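Local coordinates for amine oxidase (Emericella nidulans, PDB 3PGB), which probably oxidises primary amines, using one copper ion and one topaquinone cofactor in each subunit, at residues R650-E655 against N679-N684; N537-F542 against D687-L692; A638-E643 against D673-F678; P547-E552 against L599-Q604. All coordinates share one frame; numbering follows the deposited sequence.

Overall arrangement
All four contacts lie in the copper amine oxidase enzyme domain, and contacts 1 and 2 each touch all the others. The centre of contact 2 is about 11 Å from that of contact 1, 12 Å from contact 4 and 14 Å from contact 3. Contacts 1 and 3 supply ligands to one calcium ion. Contact 2 holds another calcium ion. Contacts 3 and 4 do not touch; their nearest atoms are about 10 Å apart. Q604 of contact 4 reaches N684 of contact 1 by a probable hydrogen bond, NE2 to OD1, 2.9 Å. Contact 3 approaches the catalytic centre: the side chain of W641 is about 9 Å from that of D403, the predicted proton acceptor.

Contact 1. Residues R650-E655 against N679-N684; sequences RQHDFE and NGESLN. With CA (calcium ion), chain E; NAG (2-acetamido-2-deoxy-beta-D-glucopyranose), chain C.
H652 and E681 meet edge to edge in the packed half of this contact. H652 NE2 donates to E681 OE1 at 2.7 Å, and the bond is nearly straight (167°). It uses the syn lone pair of the carboxylate. The imidazole and carboxylate planes are 11° apart, so the two groups are almost coplanar. F654 CZ lies over one face of the imidazole, toward its rim, 3.2 Å above the plane. The same E681 OE1 binds calcium at 2.4 Å. Held by both the metal and the histidine N-H, the carboxylate probably has little freedom to rotate. Nearby, L683 CD2 lies 3.4 Å from R650 N and packs against R650 CB.

The R650 side is looser. Its CG is anti to the backbone N (chi1 -176°) and the chain runs on extended, crossing E681 at about a right angle. R650 NH1 stays 4.3 Å from E681 OE2, too far for a salt bridge. R650 CD is 3.9 Å from S682 O. Beyond it, S682 OG accepts from N684 N in an ST turn, and N684 carries an N-linked sugar at the surface.

E655 does not touch the metal. Its carboxylate oxygens each accept from a water bound to the calcium. F677, N679, E681, E584 and these two waters make up a loop-built calcium site with a second shell of H652 and E655.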
# COMPACT_ATOMS: atom_id res chain seq x y z
N ARG A 650 12.53 25.67 5.64
CA ARG A 650 12.62 26.67 4.59
C ARG A 650 13.80 26.33 3.70
O ARG A 650 14.86 25.93 4.19
CB ARG A 650 12.77 28.07 5.15
CG ARG A 650 12.75 29.12 4.07
CD ARG A 650 12.60 30.49 4.63
NE ARG A 650 12.39 31.46 3.56
CZ ARG A 650 12.35 32.78 3.74
NH1 ARG A 650 12.49 33.30 4.96
NH2 ARG A 650 12.14 33.58 2.69
N GLN A 651 13.61 26.49 2.39
CA GLN A 651 14.65 26.16 1.42
C GLN A 651 15.83 27.12 1.54
O GLN A 651 15.66 28.33 1.69
CB GLN A 651 14.08 26.19 -0.01
CG GLN A 651 14.95 25.48 -1.07
CD GLN A 651 16.14 26.30 -1.56
OE1 GLN A 651 16.15 27.53 -1.48
NE2 GLN A 651 17.16 25.61 -2.07
N HIS A 652 17.03 26.55 1.48
CA HIS A 652 18.25 27.32 1.36
C HIS A 652 19.18 26.56 0.45
O HIS A 652 19.17 25.34 0.42
CB HIS A 652 18.91 27.51 2.73
CG HIS A 652 18.10 28.33 3.68
ND1 HIS A 652 17.72 29.62 3.40
CD2 HIS A 652 17.59 28.03 4.89
CE1 HIS A 652 17.02 30.09 4.41
NE2 HIS A 652 16.92 29.15 5.33
N ASP A 653 20.00 27.30 -0.30
CA ASP A 653 21.00 26.66 -1.15
C ASP A 653 22.14 26.08 -0.31
O ASP A 653 22.82 25.17 -0.75
CB ASP A 653 21.50 27.63 -2.22
CG ASP A 653 20.41 27.96 -3.23
OD1 ASP A 653 19.57 27.08 -3.50
OD2 ASP A 653 20.39 29.10 -3.75
N PHE A 654 22.31 26.60 0.91
CA PHE A 654 23.28 26.05 1.86
C PHE A 654 22.73 24.87 2.69
O PHE A 654 23.41 24.39 3.61
CB PHE A 654 23.85 27.15 2.77
CG PHE A 654 22.81 28.00 3.45
CD1 PHE A 654 22.23 27.60 4.64
CD2 PHE A 654 22.44 29.24 2.92
CE1 PHE A 654 21.28 28.38 5.27
CE2 PHE A 654 21.49 30.04 3.54
CZ PHE A 654 20.91 29.61 4.73
N GLU A 655 21.53 24.39 2.36
CA GLU A 655 20.99 23.15 2.93
C GLU A 655 20.45 22.27 1.80
O GLU A 655 19.25 22.01 1.74
CB GLU A 655 19.87 23.45 3.94
CG GLU A 655 20.33 24.14 5.23
CD GLU A 655 19.18 24.70 6.07
OE1 GLU A 655 18.00 24.61 5.64
OE2 GLU A 655 19.47 25.24 7.16
N ASN A 679 15.49 26.63 12.95
CA ASN A 679 15.82 27.87 13.64
C ASN A 679 14.70 28.90 13.47
O ASN A 679 14.94 30.06 13.14
CB ASN A 679 17.16 28.44 13.13
CG ASN A 679 17.14 28.74 11.64
OD1 ASN A 679 16.37 28.14 10.89
ND2 ASN A 679 17.99 29.66 11.20
N GLY A 680 13.47 28.43 13.68
CA GLY A 680 12.30 29.31 13.78
C GLY A 680 11.91 30.15 12.58
O GLY A 680 11.19 31.13 12.72
N GLU A 681 12.38 29.77 11.39
CA GLU A 681 12.05 30.50 10.17
C GLU A 681 10.60 30.29 9.77
O GLU A 681 10.02 29.23 10.03
CB GLU A 681 12.96 30.07 9.01
CG GLU A 681 14.41 30.44 9.18
CD GLU A 681 15.22 30.15 7.94
OE1 GLU A 681 15.59 28.97 7.73
OE2 GLU A 681 15.50 31.10 7.17
N SER A 682 10.02 31.30 9.12
CA SER A 682 8.62 31.26 8.73
C SER A 682 8.42 30.33 7.54
O SER A 682 9.21 30.33 6.59
CB SER A 682 8.12 32.66 8.38
OG SER A 682 6.77 32.64 7.94
N LEU A 683 7.35 29.55 7.60
CA LEU A 683 6.95 28.67 6.51
C LEU A 683 5.59 29.11 5.96
O LEU A 683 4.90 28.33 5.31
CB LEU A 683 6.92 27.21 6.98
CG LEU A 683 8.22 26.64 7.56
CD1 LEU A 683 7.97 25.26 8.16
CD2 LEU A 683 9.33 26.57 6.51
N ASN A 684 5.22 30.36 6.22
CA ASN A 684 4.00 30.93 5.65
C ASN A 684 4.28 31.60 4.31
O ASN A 684 4.84 32.69 4.26
CB ASN A 684 3.37 31.95 6.61
CG ASN A 684 2.01 32.42 6.14
OD1 ASN A 684 1.12 31.61 5.88
ND2 ASN A 684 1.84 33.72 6.02
CA CA E . 15.77 26.97 8.94
C1 NAG C . 0.57 34.25 5.58
C2 NAG C . 0.41 35.66 6.12
C3 NAG C . -0.97 36.16 5.71
C4 NAG C . -1.12 36.15 4.19
C5 NAG C . -0.63 34.83 3.57
C6 NAG C . -0.25 35.07 2.12
C7 NAG C . 1.30 36.52 8.25
C8 NAG C . 1.31 36.36 9.75
N2 NAG C . 0.55 35.65 7.57
O3 NAG C . -1.16 37.47 6.20
O4 NAG C . -2.48 36.31 3.85
O5 NAG C . 0.52 34.27 4.17
O6 NAG C . -1.35 34.71 1.33
O7 NAG C . 1.96 37.42 7.73
O HOH W 1 16.00 25.84 6.80
O HOH W 2 18.10 27.13 8.57

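Contact 2. Residues N537-F542 against D687-L692; sequences NFKADF and DLVVWL. With CA (calcium ion), chain F.
L692 O accepts the N-H of F538, with F538 N 2.7 Å from L692 O, and the CA of N537 gives it a weaker C-H contact. This bond belongs to an antiparallel strand pair in the beta sandwich of the copper amine oxidase enzyme domain. F538 with L692 and A540 with V690 are hydrogen-bonded pairs, each closed by two backbone bonds. K539 with W691 is a non-hydrogen-bonded pair between them. Both strands also carry copper ligands: H532 and H534 on one, H698 on the other.

On the K539 face, the lysine lies alongside W691 and points the same way. Its CG is anti to the backbone N (chi1 -174°) and the rest is extended, so the methylenes follow the indole. K539 CG sits over the six-membered ring of W691, 4.0 Å from its centroid, a CH-pi contact. V689 CG1 also packs over the indole and touches K539 CG at 3.6 Å. The ammonium goes on to E379 and P656. On the other face, A540, V690 and L692 form an apolar patch.

The ladder ends in an inverse gamma turn centred on D541, where a calcium ion joins the strands. Its ligands are D541, F542, D687, L688, D543 and a water that accepts from L688 N. K114 bridges the outer oxygens of D541 and D687, which probably offsets some of their charge. D541 OD1 and L688 O are 3.2 Å apart, held together by the calcium each binds.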
# COMPACT_ATOMS: atom_id res chain seq x y z
N ASN A 537 15.35 8.66 4.06
CA ASN A 537 14.90 10.06 3.97
C ASN A 537 14.88 10.54 2.53
O ASN A 537 15.83 10.30 1.80
CB ASN A 537 15.81 10.98 4.79
CG ASN A 537 15.20 12.36 5.02
OD1 ASN A 537 15.71 13.38 4.53
ND2 ASN A 537 14.10 12.40 5.75
N PHE A 538 13.81 11.22 2.16
CA PHE A 538 13.65 11.76 0.81
C PHE A 538 13.41 13.25 0.86
O PHE A 538 12.62 13.73 1.68
CB PHE A 538 12.48 11.07 0.11
CG PHE A 538 12.77 9.68 -0.36
CD1 PHE A 538 12.62 8.60 0.49
CD2 PHE A 538 13.19 9.45 -1.66
CE1 PHE A 538 12.89 7.31 0.05
CE2 PHE A 538 13.46 8.17 -2.10
CZ PHE A 538 13.31 7.10 -1.25
N LYS A 539 14.08 14.00 -0.02
CA LYS A 539 13.85 15.44 -0.16
C LYS A 539 12.80 15.70 -1.24
O LYS A 539 12.96 15.28 -2.38
CB LYS A 539 15.16 16.14 -0.52
CG LYS A 539 15.07 17.66 -0.55
CD LYS A 539 16.37 18.27 -1.02
CE LYS A 539 16.34 19.78 -1.00
NZ LYS A 539 17.63 20.37 -1.46
N ALA A 540 11.72 16.38 -0.85
CA ALA A 540 10.65 16.74 -1.77
C ALA A 540 10.49 18.27 -1.80
O ALA A 540 9.78 18.84 -0.98
CB ALA A 540 9.35 16.07 -1.35
N ASP A 541 11.17 18.92 -2.74
CA ASP A 541 11.12 20.37 -2.86
C ASP A 541 9.94 20.79 -3.73
O ASP A 541 10.12 21.20 -4.88
CB ASP A 541 12.43 20.91 -3.44
CG ASP A 541 12.52 22.43 -3.41
OD1 ASP A 541 11.60 23.09 -2.88
OD2 ASP A 541 13.50 22.97 -3.94
N PHE A 542 8.73 20.70 -3.18
CA PHE A 542 7.54 21.15 -3.89
C PHE A 542 7.60 22.65 -4.10
O PHE A 542 7.84 23.39 -3.16
CB PHE A 542 6.26 20.84 -3.09
CG PHE A 542 5.99 19.39 -2.91
CD1 PHE A 542 5.24 18.69 -3.84
CD2 PHE A 542 6.48 18.72 -1.81
CE1 PHE A 542 4.99 17.35 -3.68
CE2 PHE A 542 6.23 17.38 -1.64
CZ PHE A 542 5.49 16.70 -2.58
N ASP A 687 9.46 29.61 0.38
CA ASP A 687 9.95 28.40 -0.28
C ASP A 687 10.26 27.35 0.77
O ASP A 687 11.18 27.49 1.56
CB ASP A 687 11.20 28.72 -1.13
CG ASP A 687 11.63 27.55 -2.02
OD1 ASP A 687 11.20 26.40 -1.77
OD2 ASP A 687 12.41 27.79 -2.97
N LEU A 688 9.48 26.27 0.77
CA LEU A 688 9.66 25.20 1.75
C LEU A 688 10.15 23.92 1.09
O LEU A 688 10.01 23.73 -0.12
CB LEU A 688 8.37 24.96 2.55
CG LEU A 688 7.04 24.84 1.79
CD1 LEU A 688 6.97 23.52 1.04
CD2 LEU A 688 5.86 24.99 2.75
N VAL A 689 10.76 23.06 1.90
CA VAL A 689 11.17 21.73 1.48
C VAL A 689 10.52 20.74 2.44
O VAL A 689 10.62 20.89 3.66
CB VAL A 689 12.69 21.56 1.55
CG1 VAL A 689 13.10 20.16 1.11
CG2 VAL A 689 13.37 22.60 0.71
N VAL A 690 9.84 19.74 1.89
CA VAL A 690 9.27 18.68 2.69
C VAL A 690 10.24 17.50 2.68
O VAL A 690 10.57 16.98 1.62
CB VAL A 690 7.90 18.25 2.16
CG1 VAL A 690 7.29 17.18 3.06
CG2 VAL A 690 6.99 19.46 2.07
N TRP A 691 10.71 17.12 3.86
CA TRP A 691 11.60 15.98 4.04
C TRP A 691 10.78 14.79 4.55
O TRP A 691 10.21 14.85 5.64
CB TRP A 691 12.71 16.33 5.05
CG TRP A 691 13.45 17.59 4.74
CD1 TRP A 691 13.11 18.85 5.13
CD2 TRP A 691 14.65 17.72 3.98
NE1 TRP A 691 14.02 19.76 4.66
CE2 TRP A 691 14.98 19.09 3.96
CE3 TRP A 691 15.49 16.82 3.33
CZ2 TRP A 691 16.11 19.58 3.30
CZ3 TRP A 691 16.61 17.30 2.67
CH2 TRP A 691 16.91 18.67 2.66
N LEU A 692 10.73 13.71 3.77
CA LEU A 692 9.87 12.56 4.07
C LEU A 692 10.68 11.32 4.38
O LEU A 692 11.64 11.02 3.67
CB LEU A 692 8.97 12.25 2.88
CG LEU A 692 8.02 13.34 2.43
CD1 LEU A 692 7.38 12.93 1.11
CD2 LEU A 692 6.96 13.62 3.50
CA CA F . 9.84 24.58 -2.36
O HOH W 3 7.66 25.64 -1.65

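Contact 3. Residues A638-E643 against D673-F678; sequences AAHWAE and DFSTFF. With CA (calcium ion), chain E.
S675 places its OG over one face of the H640 imidazole. S675 OG lies 3.0 Å from H640 CG, above the ring and offset toward its rim. D673 comes in at a slant: its OD1 is 3.3 Å from H640 CD2, and the carboxylate and imidazole planes are 21° apart.

The second pair is W641 and F674. W641 holds its CG between the backbone N and the carbonyl carbon (chi1 50°), which turns the indole away and leaves CB to face the phenyl ring. W641 CB is 4.0 Å from the centroid of F674, 23° off the ring normal, a CH-pi contact over the face. The F674 ring also meets W691 edge-to-face, so it ties this loop to strand 686-698. The indole of W641 has the methyls of A639 and A642 over one face.

No clear hydrogen bond joins the two segments directly. Water does it instead. One water accepts from H640 N and F674 N. Another donates to E643 OE1 and is 2.8 Å from S675 OG. F677, further along the same 3-10 turn, gives its carbonyl oxygen to a calcium ion.

H640 ND1 donates to E643 OE2 at 2.8 Å, reaching it from above the carboxylate plane, while its NE2 is hydrogen-bonded to H637. With E643 bonded and D673 close by, H640 may be somewhat easier to protonate than usual.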
# COMPACT_ATOMS: atom_id res chain seq x y z
N ALA A 638 24.11 12.14 14.34
CA ALA A 638 24.41 11.76 12.95
C ALA A 638 23.21 11.56 12.01
O ALA A 638 23.37 11.56 10.79
CB ALA A 638 25.28 10.49 12.94
N ALA A 639 22.01 11.39 12.57
CA ALA A 639 20.81 11.12 11.76
C ALA A 639 19.56 11.67 12.43
O ALA A 639 18.63 10.92 12.75
CB ALA A 639 20.68 9.64 11.52
N HIS A 640 19.52 12.98 12.65
CA HIS A 640 18.37 13.60 13.32
C HIS A 640 17.11 13.65 12.46
O HIS A 640 16.02 13.92 12.96
CB HIS A 640 18.71 15.02 13.79
CG HIS A 640 19.46 15.06 15.08
ND1 HIS A 640 18.95 14.53 16.25
CD2 HIS A 640 20.65 15.61 15.41
CE1 HIS A 640 19.82 14.73 17.23
NE2 HIS A 640 20.86 15.38 16.74
N TRP A 641 17.28 13.41 11.16
CA TRP A 641 16.16 13.35 10.23
C TRP A 641 15.31 12.10 10.44
O TRP A 641 14.15 12.06 10.03
CB TRP A 641 16.66 13.39 8.79
CG TRP A 641 17.74 12.41 8.52
CD1 TRP A 641 19.08 12.64 8.54
CD2 TRP A 641 17.59 11.01 8.25
NE1 TRP A 641 19.77 11.49 8.28
CE2 TRP A 641 18.88 10.47 8.10
CE3 TRP A 641 16.48 10.17 8.11
CZ2 TRP A 641 19.09 9.13 7.81
CZ3 TRP A 641 16.70 8.84 7.82
CH2 TRP A 641 17.99 8.33 7.68
N ALA A 642 15.88 11.09 11.08
CA ALA A 642 15.18 9.82 11.31
C ALA A 642 14.13 9.90 12.41
O ALA A 642 13.42 8.92 12.64
CB ALA A 642 16.18 8.72 11.62
N GLU A 643 14.00 11.04 13.08
CA GLU A 643 13.19 11.11 14.30
C GLU A 643 11.70 11.44 14.10
O GLU A 643 10.93 11.34 15.05
CB GLU A 643 13.81 12.12 15.27
CG GLU A 643 15.26 11.78 15.61
CD GLU A 643 15.90 12.78 16.55
OE1 GLU A 643 15.23 13.76 16.95
OE2 GLU A 643 17.08 12.57 16.89
N ASP A 673 24.27 18.29 10.44
CA ASP A 673 23.44 18.01 11.58
C ASP A 673 22.06 18.57 11.24
O ASP A 673 21.81 19.78 11.33
CB ASP A 673 24.04 18.69 12.81
CG ASP A 673 23.24 18.45 14.08
OD1 ASP A 673 22.00 18.31 13.99
OD2 ASP A 673 23.86 18.44 15.17
N PHE A 674 21.16 17.67 10.83
CA PHE A 674 19.82 18.04 10.39
C PHE A 674 19.07 18.89 11.42
O PHE A 674 18.32 19.79 11.04
CB PHE A 674 19.01 16.79 10.01
CG PHE A 674 17.70 17.08 9.32
CD1 PHE A 674 17.69 17.58 8.03
CD2 PHE A 674 16.49 16.86 9.96
CE1 PHE A 674 16.49 17.86 7.39
CE2 PHE A 674 15.29 17.14 9.32
CZ PHE A 674 15.29 17.63 8.04
N SER A 675 19.28 18.63 12.71
CA SER A 675 18.63 19.42 13.78
C SER A 675 18.77 20.93 13.61
O SER A 675 17.85 21.68 13.94
CB SER A 675 19.18 19.06 15.17
OG SER A 675 18.56 17.88 15.63
N THR A 676 19.93 21.35 13.10
CA THR A 676 20.28 22.77 13.01
C THR A 676 19.53 23.49 11.89
O THR A 676 19.59 24.71 11.80
CB THR A 676 21.82 22.94 12.81
OG1 THR A 676 22.19 22.48 11.51
CG2 THR A 676 22.61 22.16 13.87
N PHE A 677 18.82 22.74 11.05
CA PHE A 677 17.96 23.33 10.02
C PHE A 677 16.79 24.09 10.64
O PHE A 677 16.21 24.97 10.00
CB PHE A 677 17.38 22.25 9.10
CG PHE A 677 18.35 21.69 8.09
CD1 PHE A 677 19.73 21.70 8.29
CD2 PHE A 677 17.85 21.08 6.93
CE1 PHE A 677 20.60 21.16 7.35
CE2 PHE A 677 18.71 20.54 5.98
CZ PHE A 677 20.09 20.57 6.19
N PHE A 678 16.43 23.73 11.88
CA PHE A 678 15.24 24.27 12.54
C PHE A 678 15.61 25.42 13.49
O PHE A 678 16.00 25.21 14.64
CB PHE A 678 14.50 23.15 13.27
CG PHE A 678 14.09 22.04 12.35
CD1 PHE A 678 12.84 22.05 11.73
CD2 PHE A 678 14.98 21.02 12.04
CE1 PHE A 678 12.48 21.05 10.84
CE2 PHE A 678 14.62 20.01 11.16
CZ PHE A 678 13.37 20.02 10.56
CA CA E . 15.77 26.97 8.94
O HOH W 4 21.48 14.73 11.78
O HOH W 5 16.49 16.09 16.32
O HOH W 2 18.10 27.13 8.57
O HOH W 1 16.00 25.84 6.80

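Contact 4. Residues P547-E552 against L599-Q604; sequences PNNTIE and LHVVNQ
An antiparallel ladder of the enzyme domain joins T550, I551 and E552 to V602, V601 and H600. T550 with V602 and E552 with H600 are hydrogen-bonded pairs, each with two backbone bonds. The shortest runs from T550 N to V602 O at 2.7 Å. I551 with V601 is the non-hydrogen-bonded pair between them, and I551 CA makes a C-H contact with H600 O.

On the I551 face the packing is apolar. I551 CD1 touches V601 CG2 at 3.4 Å. I551 CG2 meets L599 CG at 4.2 Å, and these side chains cross at a slant.

The T550 face is more polar. Q604 extends beyond CG and donates from NE2 to T550 OG1 at 2.8 Å, with the hydroxyl in its amide plane. T550 OG1 is also bonded to Q685, and Q604 NE2 to N684, so this corner is tied to the loop before strand 686-698. The polar ends of the E552 and H600 side chains do not meet directly; a water links them. It donates to E552 OE2 at 2.6 Å and sits 2.7 Å from H600 ND1, at the edge of the ring. V602 lies on the same face, between the T550-Q604 bond and the E552-water-H600 link, and packs its CG2 against T550 O at 3.2 Å.

N603 comes just before the corner the chain turns at Q604, and its amide is held by Q685 and I544. Strand 613-619 pairs with the far edge of 599-603. I551 and V601 pack on L688 of strand 686-698. E552 packs on R578 and F580 of strand 570-580, and H600 touches Y521 of the second subunit.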
# COMPACT_ATOMS: atom_id res chain seq x y z
N PRO A 547 7.49 29.14 -5.99
CA PRO A 547 8.19 28.75 -4.77
C PRO A 547 7.44 29.08 -3.48
O PRO A 547 7.58 28.35 -2.49
CB PRO A 547 9.51 29.53 -4.87
CG PRO A 547 9.18 30.74 -5.68
CD PRO A 547 8.06 30.35 -6.61
N ASN A 548 6.66 30.16 -3.47
CA ASN A 548 5.97 30.60 -2.24
C ASN A 548 4.79 29.68 -1.86
O ASN A 548 3.69 29.85 -2.39
CB ASN A 548 5.50 32.07 -2.37
CG ASN A 548 6.67 33.07 -2.47
OD1 ASN A 548 7.80 32.79 -2.07
ND2 ASN A 548 6.38 34.26 -3.00
N ASN A 549 5.05 28.73 -0.96
CA ASN A 549 4.04 27.74 -0.53
C ASN A 549 3.78 27.73 0.99
O ASN A 549 4.52 28.36 1.76
CB ASN A 549 4.48 26.33 -0.94
CG ASN A 549 4.59 26.17 -2.44
OD1 ASN A 549 5.23 25.23 -2.92
ND2 ASN A 549 3.97 27.07 -3.20
N THR A 550 2.73 27.01 1.40
CA THR A 550 2.41 26.79 2.81
C THR A 550 1.94 25.36 3.04
O THR A 550 1.27 24.78 2.19
CB THR A 550 1.29 27.74 3.31
OG1 THR A 550 1.61 29.09 2.96
CG2 THR A 550 1.12 27.62 4.83
N ILE A 551 2.28 24.78 4.20
CA ILE A 551 1.77 23.48 4.58
C ILE A 551 0.45 23.65 5.31
O ILE A 551 0.38 24.40 6.28
CB ILE A 551 2.73 22.71 5.50
CG1 ILE A 551 4.05 22.40 4.77
CG2 ILE A 551 2.08 21.44 6.00
CD1 ILE A 551 3.90 21.70 3.45
N GLU A 552 -0.60 22.98 4.85
CA GLU A 552 -1.88 23.00 5.53
C GLU A 552 -2.18 21.61 6.04
O GLU A 552 -2.00 20.63 5.31
CB GLU A 552 -3.01 23.46 4.60
CG GLU A 552 -4.33 23.68 5.34
CD GLU A 552 -5.46 24.18 4.45
OE1 GLU A 552 -6.44 24.75 4.98
OE2 GLU A 552 -5.37 23.99 3.22
N LEU A 599 -2.06 15.98 5.14
CA LEU A 599 -1.01 16.98 5.01
C LEU A 599 -0.94 17.47 3.57
O LEU A 599 -0.75 16.68 2.65
CB LEU A 599 0.32 16.38 5.43
CG LEU A 599 1.49 17.35 5.49
CD1 LEU A 599 2.36 17.07 6.72
CD2 LEU A 599 2.29 17.25 4.21
N HIS A 600 -1.10 18.78 3.37
CA HIS A 600 -1.16 19.39 2.05
C HIS A 600 -0.05 20.42 1.86
O HIS A 600 0.23 21.20 2.76
CB HIS A 600 -2.49 20.12 1.84
CG HIS A 600 -3.70 19.26 2.03
ND1 HIS A 600 -4.97 19.79 2.14
CD2 HIS A 600 -3.85 17.92 2.12
CE1 HIS A 600 -5.84 18.81 2.28
NE2 HIS A 600 -5.19 17.66 2.29
N VAL A 601 0.57 20.43 0.68
CA VAL A 601 1.53 21.47 0.34
C VAL A 601 0.82 22.39 -0.64
O VAL A 601 0.55 21.99 -1.77
CB VAL A 601 2.82 20.90 -0.31
CG1 VAL A 601 3.80 22.02 -0.62
CG2 VAL A 601 3.46 19.89 0.61
N VAL A 602 0.48 23.60 -0.20
CA VAL A 602 -0.39 24.49 -0.96
C VAL A 602 0.24 25.85 -1.24
O VAL A 602 1.25 26.21 -0.65
CB VAL A 602 -1.74 24.73 -0.24
CG1 VAL A 602 -2.36 23.42 0.21
CG2 VAL A 602 -1.55 25.67 0.94
N ASN A 603 -0.38 26.60 -2.14
CA ASN A 603 -0.01 27.99 -2.39
C ASN A 603 -1.21 28.87 -2.11
O ASN A 603 -2.16 28.91 -2.89
CB ASN A 603 0.48 28.18 -3.83
CG ASN A 603 0.99 29.59 -4.08
OD1 ASN A 603 0.60 30.53 -3.40
ND2 ASN A 603 1.85 29.73 -5.08
N GLN A 604 -1.15 29.58 -0.98
CA GLN A 604 -2.26 30.42 -0.54
C GLN A 604 -2.51 31.60 -1.46
O GLN A 604 -3.60 32.15 -1.47
CB GLN A 604 -2.02 30.93 0.87
CG GLN A 604 -1.99 29.86 1.94
CD GLN A 604 -1.84 30.46 3.32
OE1 GLN A 604 -2.82 30.95 3.90
NE2 GLN A 604 -0.62 30.44 3.86
O HOH W 6 -5.83 22.21 1.43